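Local coordinates for putative integron gene cassette protein (Uncultured bacterium, PDB 3FUY) that is of unknown function, encoded by a mobile integron gene cassette from a salt-marsh metagenome and forming a mixed beta sheet packed with helices, at residues N42-A46 with M69-R73. Numbering follows the deposited sequence.
Sequences NGQFA and MKGVR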
ATOM      1  N   ASN B  42       5.871  -1.818  18.319  1.00 25.44           N
ATOM      2  CA  ASN B  42       7.235  -1.397  18.623  1.00 26.31           C
ATOM      3  C   ASN B  42       7.556   0.016  18.119  1.00 27.44           C
ATOM      4  O   ASN B  42       8.638   0.532  18.341  1.00 28.06           O
ATOM      5  CB  ASN B  42       8.241  -2.431  18.107  1.00 23.78           C
ATOM      6  CG  ASN B  42       8.128  -3.757  18.853  1.00 26.91           C
ATOM      7  OD1 ASN B  42       8.377  -3.813  20.056  1.00 27.08           O
ATOM      8  ND2 ASN B  42       7.718  -4.816  18.151  1.00 22.09           N
ATOM      9  N   GLY B  43       6.589   0.651  17.469  1.00 24.83           N
ATOM     10  CA  GLY B  43       6.786   2.008  16.988  1.00 26.99           C
ATOM     11  C   GLY B  43       7.947   2.080  15.999  1.00 26.08           C
ATOM     12  O   GLY B  43       8.849   2.889  16.154  1.00 23.31           O
ATOM     13  N   GLN B  44       7.931   1.213  14.990  1.00 23.67           N
ATOM     14  CA  GLN B  44       8.977   1.247  13.972  1.00 22.93           C
ATOM     15  C   GLN B  44       8.389   1.261  12.578  1.00 21.76           C
ATOM     16  O   GLN B  44       7.249   0.825  12.368  1.00 22.11           O
ATOM     17  CB  GLN B  44       9.884   0.025  14.106  1.00 20.70           C
ATOM     18  CG  GLN B  44      10.790   0.028  15.305  1.00 21.78           C
ATOM     19  CD  GLN B  44      11.592  -1.269  15.371  1.00 28.04           C
ATOM     20  OE1 GLN B  44      11.036  -2.316  15.682  1.00 23.70           O
ATOM     21  NE2 GLN B  44      12.894  -1.206  15.044  1.00 21.60           N
ATOM     22  N   PHE B  45       9.193   1.707  11.618  1.00 22.61           N
ATOM     23  CA  PHE B  45       8.818   1.670  10.208  1.00 24.63           C
ATOM     24  C   PHE B  45      10.025   1.253   9.383  1.00 22.45           C
ATOM     25  O   PHE B  45      11.117   1.769   9.586  1.00 22.46           O
ATOM     26  CB  PHE B  45       8.322   3.046   9.750  1.00 22.62           C
ATOM     27  CG  PHE B  45       7.729   3.050   8.375  1.00 21.76           C
ATOM     28  CD1 PHE B  45       6.352   2.958   8.207  1.00 23.63           C
ATOM     29  CD2 PHE B  45       8.532   3.160   7.248  1.00 23.14           C
ATOM     30  CE1 PHE B  45       5.787   2.966   6.932  1.00 23.98           C
ATOM     31  CE2 PHE B  45       7.976   3.155   5.966  1.00 20.82           C
ATOM     32  CZ  PHE B  45       6.599   3.073   5.812  1.00 24.33           C
ATOM     33  N   ALA B  46       9.843   0.306   8.469  1.00 21.55           N
ATOM     34  CA  ALA B  46      10.931  -0.047   7.561  1.00 22.67           C
ATOM     35  C   ALA B  46      10.434  -0.224   6.148  1.00 21.52           C
ATOM     36  O   ALA B  46       9.298  -0.650   5.916  1.00 21.85           O
ATOM     37  CB  ALA B  46      11.638  -1.322   8.033  1.00 25.01           C
HETATM   38  N   MSE B  69      14.589  -5.580  11.998  1.00 21.43           N
HETATM   39  CA  MSE B  69      13.915  -4.517  12.760  1.00 21.69           C
HETATM   40  C   MSE B  69      14.070  -4.782  14.248  1.00 21.31           C
HETATM   41  O   MSE B  69      14.329  -3.873  15.028  1.00 19.63           O
HETATM   42  CB  MSE B  69      12.429  -4.420  12.391  1.00 20.73           C
HETATM   43  CG  MSE B  69      12.247  -4.017  10.937  1.00 24.54           C
HETATM   44 SE   MSE B  69      10.397  -4.103  10.334  0.89 31.31          SE
HETATM   45  CE  MSE B  69       9.684  -2.531  11.245  1.00 20.55           C
ATOM     46  N   LYS B  70      13.945  -6.049  14.635  1.00 19.79           N
ATOM     47  CA  LYS B  70      14.130  -6.401  16.029  1.00 23.00           C
ATOM     48  C   LYS B  70      15.601  -6.196  16.459  1.00 22.85           C
ATOM     49  O   LYS B  70      15.875  -5.714  17.553  1.00 21.64           O
ATOM     50  CB  LYS B  70      13.687  -7.838  16.283  1.00 25.41           C
ATOM     51  CG  LYS B  70      13.868  -8.273  17.747  1.00 33.61           C
ATOM     52  CD  LYS B  70      13.374  -9.699  17.976  1.00 38.31           C
ATOM     53  CE  LYS B  70      13.515 -10.093  19.443  1.00 45.66           C
ATOM     54  NZ  LYS B  70      14.909  -9.935  19.941  1.00 40.77           N
ATOM     55  N   GLY B  71      16.545  -6.541  15.588  1.00 23.20           N
ATOM     56  CA  GLY B  71      17.948  -6.379  15.936  1.00 21.37           C
ATOM     57  C   GLY B  71      18.277  -4.921  16.245  1.00 23.52           C
ATOM     58  O   GLY B  71      19.009  -4.616  17.197  1.00 21.50           O
ATOM     59  N   VAL B  72      17.730  -4.011  15.441  1.00 19.51           N
ATOM     60  CA  VAL B  72      17.933  -2.579  15.675  1.00 23.14           C
ATOM     61  C   VAL B  72      17.305  -2.089  16.991  1.00 25.51           C
ATOM     62  O   VAL B  72      17.948  -1.368  17.765  1.00 24.11           O
ATOM     63  CB  VAL B  72      17.446  -1.737  14.488  1.00 21.60           C
ATOM     64  CG1 VAL B  72      17.535  -0.252  14.804  1.00 23.94           C
ATOM     65  CG2 VAL B  72      18.256  -2.089  13.215  1.00 23.23           C
ATOM     66  N   ARG B  73      16.060  -2.465  17.272  1.00 23.90           N
ATOM     67  CA  ARG B  73      15.478  -1.977  18.525  1.00 25.21           C
ATOM     68  C   ARG B  73      16.179  -2.608  19.746  1.00 27.38           C
ATOM     69  O   ARG B  73      16.305  -1.968  20.784  1.00 29.02           O
ATOM     70  CB  ARG B  73      13.928  -2.068  18.566  1.00 22.84           C
ATOM     71  CG  ARG B  73      13.352  -3.441  18.413  1.00 24.66           C
ATOM     72  CD  ARG B  73      11.822  -3.462  18.753  1.00 26.50           C
ATOM     73  NE  ARG B  73      11.370  -4.851  18.806  1.00 25.45           N
ATOM     74  CZ  ARG B  73      10.996  -5.535  17.734  1.00 27.85           C
ATOM     75  NH1 ARG B  73      11.001  -4.939  16.554  1.00 25.39           N
ATOM     76  NH2 ARG B  73      10.615  -6.802  17.831  1.00 29.63           N
TER
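Asn42 lays its amide flat over one face of the Arg73 guanidinium, the two planes only 6° apart and ND2 of Asn42 3.4 Å from CZ of Arg73, with Lys70 CA, from the helix itself, against the opposite face. This is a stack rather than a bond between them: ND2 of Asn42 donates instead to Asp39, on the preceding strand of the hairpin. Gly43, with the positive phi that suits a glycine, and Gln44 face Asp39 in a G1 beta bulge, where strand 44-49 begins. Gln44 reaches across to helix 59-79 on a side chain extended beyond CG, and both ends of its amide are used. Gln44 OE1 accepts from Arg73 NH1 at 2.8 Å, in the carbonyl plane and at the guanidinium edge, the two flat groups standing nearly perpendicular. Gln44 NE2 donates almost straight (172°) to Met69 O at 3.0 Å; Arg73 N, in the helical bond, reaches that same oxygen from the opposite face of its carbonyl. Phe45 points away from the helix, its ring edge-to-face with Tyr175 of the same chain and packed on Pro32 of the second subunit. Ala46 CB meets SE of Met69, a selenomethionine, at 3.8 Å; the bend at chi3 (74°) brings CE against Gln44 CB as well, and Ile37 and Ile94 also touch this side chain. A leucine at Arg73 would probably leave Gln44 OE1 without this donor and the Asn42 amide without its flat partner. The helix thus joins the sheet through an apolar contact at Met69 and, one turn on, a polar one around Gln44 and Arg73, where two bonds fix the rotation of the buried Gln44 amide and tell its oxygen from its nitrogen.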